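Local coordinates for ABC transporter periplasmic-binding protein YTFQ (Escherichia coli, PDB 2VK2) that binds alpha- and beta-galactofuranose in the periplasm as the solute-binding component of an ABC transporter for that sugar, at residues E177-F182 with K190-V195. Numbering follows the deposited sequence.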
ATOM      1  N   GLU A 177      13.848  -6.043  10.883  1.00 12.21           N
ATOM      2  CA  GLU A 177      14.731  -5.309  11.793  1.00 12.53           C
ATOM      3  C   GLU A 177      13.951  -4.653  12.933  1.00 11.92           C
ATOM      4  O   GLU A 177      14.333  -4.757  14.101  1.00 11.86           O
ATOM      5  CB  GLU A 177      15.507  -4.248  11.010  1.00 12.65           C
ATOM      6  CG  GLU A 177      16.445  -3.378  11.833  1.00 13.53           C
ATOM      7  CD  GLU A 177      16.996  -2.216  11.033  1.00 14.60           C
ATOM      8  OE1 GLU A 177      17.355  -2.425   9.855  1.00 17.61           O
ATOM      9  OE2 GLU A 177      17.064  -1.093  11.574  1.00 17.91           O
ATOM     10  N   VAL A 178      12.857  -3.982  12.590  1.00 11.40           N
ATOM     11  CA  VAL A 178      12.045  -3.302  13.592  1.00 11.22           C
ATOM     12  C   VAL A 178      11.346  -4.312  14.507  1.00 10.98           C
ATOM     13  O   VAL A 178      11.311  -4.122  15.723  1.00 10.91           O
ATOM     14  CB  VAL A 178      11.029  -2.345  12.936  1.00 11.12           C
ATOM     15  CG1 VAL A 178      10.105  -1.738  13.978  1.00 11.34           C
ATOM     16  CG2 VAL A 178      11.766  -1.251  12.172  1.00 11.30           C
ATOM     17  N   MET A 179      10.816  -5.392  13.937  1.00 10.86           N
ATOM     18  CA  MET A 179      10.196  -6.441  14.749  1.00 10.98           C
ATOM     19  C   MET A 179      11.195  -7.058  15.730  1.00 11.48           C
ATOM     20  O   MET A 179      10.843  -7.330  16.878  1.00 11.28           O
ATOM     21  CB  MET A 179       9.580  -7.543  13.881  1.00 10.80           C
ATOM     22  CG  MET A 179       8.716  -8.535  14.659  1.00 10.71           C
ATOM     23  SD  MET A 179       7.231  -7.769  15.336  1.00 10.52           S
ATOM     24  CE  MET A 179       6.693  -9.030  16.491  1.00 10.65           C
ATOM     25  N   GLU A 180      12.431  -7.279  15.280  1.00 12.14           N
ATOM     26  CA  GLU A 180      13.493  -7.772  16.166  1.00 13.08           C
ATOM     27  C   GLU A 180      13.676  -6.855  17.374  1.00 13.08           C
ATOM     28  O   GLU A 180      13.803  -7.327  18.503  1.00 13.24           O
ATOM     29  CB  GLU A 180      14.821  -7.902  15.415  1.00 13.16           C
ATOM     30  CG  GLU A 180      14.900  -9.097  14.473  1.00 14.21           C
ATOM     31  CD  GLU A 180      16.100  -9.046  13.535  1.00 14.69           C
ATOM     32  OE1 GLU A 180      16.716  -7.969  13.388  1.00 17.15           O
ATOM     33  OE2 GLU A 180      16.430 -10.093  12.938  1.00 17.01           O
ATOM     34  N   SER A 181      13.677  -5.544  17.133  1.00 13.28           N
ATOM     35  CA  SER A 181      13.817  -4.567  18.214  1.00 13.48           C
ATOM     36  C   SER A 181      12.612  -4.595  19.158  1.00 13.07           C
ATOM     37  O   SER A 181      12.774  -4.467  20.371  1.00 13.18           O
ATOM     38  CB  SER A 181      14.026  -3.153  17.657  1.00 13.74           C
ATOM     39  OG  SER A 181      12.820  -2.592  17.176  1.00 15.24           O
ATOM     40  N   PHE A 182      11.412  -4.760  18.603  1.00 12.67           N
ATOM     41  CA  PHE A 182      10.199  -4.871  19.416  1.00 12.49           C
ATOM     42  C   PHE A 182      10.235  -6.115  20.304  1.00 12.46           C
ATOM     43  O   PHE A 182       9.890  -6.052  21.482  1.00 12.29           O
ATOM     44  CB  PHE A 182       8.937  -4.926  18.544  1.00 12.43           C
ATOM     45  CG  PHE A 182       8.596  -3.632  17.830  1.00 12.34           C
ATOM     46  CD1 PHE A 182       9.189  -2.416  18.165  1.00 12.62           C
ATOM     47  CD2 PHE A 182       7.626  -3.641  16.839  1.00 12.19           C
ATOM     48  CE1 PHE A 182       8.838  -1.248  17.496  1.00 12.84           C
ATOM     49  CE2 PHE A 182       7.266  -2.476  16.180  1.00 12.37           C
ATOM     50  CZ  PHE A 182       7.873  -1.283  16.505  1.00 12.67           C
ATOM     51  N   LYS A 190       7.461 -12.210  24.431  1.00 15.91           N
ATOM     52  CA  LYS A 190       6.407 -12.818  25.254  1.00 15.84           C
ATOM     53  C   LYS A 190       5.295 -11.843  25.640  1.00 15.14           C
ATOM     54  O   LYS A 190       4.172 -12.266  25.917  1.00 15.16           O
ATOM     55  CB  LYS A 190       6.999 -13.449  26.520  1.00 16.01           C
ATOM     56  CG  LYS A 190       7.882 -14.657  26.248  1.00 16.29           C
ATOM     57  CD  LYS A 190       8.373 -15.293  27.539  1.00 16.48           C
ATOM     58  N   ASN A 191       5.602 -10.547  25.652  1.00 14.36           N
ATOM     59  CA  ASN A 191       4.608  -9.522  25.965  1.00 13.77           C
ATOM     60  C   ASN A 191       3.897  -8.977  24.717  1.00 12.92           C
ATOM     61  O   ASN A 191       3.202  -7.965  24.795  1.00 13.06           O
ATOM     62  CB  ASN A 191       5.267  -8.375  26.742  1.00 13.94           C
ATOM     63  CG  ASN A 191       4.259  -7.478  27.440  1.00 14.39           C
ATOM     64  OD1 ASN A 191       3.286  -7.954  28.028  1.00 15.52           O
ATOM     65  ND2 ASN A 191       4.493  -6.171  27.385  1.00 14.89           N
ATOM     66  N   ILE A 192       4.062  -9.652  23.579  1.00 11.96           N
ATOM     67  CA  ILE A 192       3.409  -9.265  22.328  1.00 11.23           C
ATOM     68  C   ILE A 192       2.356 -10.304  21.947  1.00 10.96           C
ATOM     69  O   ILE A 192       2.648 -11.500  21.927  1.00 10.82           O
ATOM     70  CB  ILE A 192       4.428  -9.150  21.176  1.00 10.95           C
ATOM     71  CG1 ILE A 192       5.517  -8.126  21.517  1.00 10.97           C
ATOM     72  CG2 ILE A 192       3.720  -8.767  19.875  1.00 10.73           C
ATOM     73  CD1 ILE A 192       6.619  -8.037  20.484  1.00 11.02           C
ATOM     74  N   CYS A 193       1.145  -9.836  21.646  1.00 10.99           N
ATOM     75  CA  CYS A 193       0.030 -10.688  21.215  1.00 10.78           C
ATOM     76  C   CYS A 193      -0.127 -10.699  19.692  1.00 10.08           C
ATOM     77  O   CYS A 193      -0.470 -11.728  19.108  1.00  9.80           O
ATOM     78  CB  CYS A 193      -1.272 -10.214  21.884  1.00 11.02           C
ATOM     79  SG  CYS A 193      -2.844 -10.612  21.046  1.00 13.28           S
ATOM     80  N   MET A 194       0.127  -9.560  19.053  1.00  9.47           N
ATOM     81  CA  MET A 194      -0.152  -9.404  17.632  1.00  9.09           C
ATOM     82  C   MET A 194       0.726  -8.321  17.015  1.00  8.64           C
ATOM     83  O   MET A 194       1.019  -7.306  17.654  1.00  8.57           O
ATOM     84  CB  MET A 194      -1.634  -9.061  17.454  1.00  9.20           C
ATOM     85  CG  MET A 194      -2.100  -8.888  16.019  1.00  9.21           C
ATOM     86  SD  MET A 194      -2.257  -7.154  15.549  1.00  9.00           S
ATOM     87  CE  MET A 194      -3.035  -7.329  13.942  1.00  9.03           C
ATOM     88  N   VAL A 195       1.156  -8.556  15.779  1.00  8.02           N
ATOM     89  CA  VAL A 195       1.812  -7.525  14.982  1.00  7.98           C
ATOM     90  C   VAL A 195       0.868  -7.083  13.873  1.00  7.72           C
ATOM     91  O   VAL A 195       0.329  -7.909  13.133  1.00  7.65           O
ATOM     92  CB  VAL A 195       3.183  -7.979  14.402  1.00  7.96           C
ATOM     93  CG1 VAL A 195       3.068  -9.298  13.635  1.00  8.66           C
ATOM     94  CG2 VAL A 195       3.780  -6.885  13.513  1.00  8.18           C
TER
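Met179 reaches from its helix to Ile192 and Val195 and meets each with a different atom. Its terminal methyl CE comes tip to tip against Ile192 CD1 at 4.1 Å, whereas the sulfur SD, one bond further back, lies 4.0 Å from Val195 CG2, where the two side chains pass at a slant. The torsions account for this double use: chi1 of -170° puts CG opposite the backbone N, and the bend at chi2 (66°) turns the thioether toward 190-195. Ile192 is extended through chi2 (175°), and its CD1 also lies 4.0 Å from the backbone oxygen Phe182 O and 4.3 Å from the side-chain carbon Phe182 CB. The Phe182 ring has Val178 CG1 over one face, 3.4 Å above its plane and displaced toward the rim, and packs on Val132 and Leu134 of strand 129-135. All four touching residues are buried, and the side-chain contacts among them are apolar. Helix 172-185 thus packs on the loop leading into strand 194-197 and on the first residues of that strand, the second half of the beta-alpha-beta crossover from strand 160-167 through helix 172-185 to strand 194-197, in the Rossmann-like alpha/beta domain of periplasmic sugar-binding proteins.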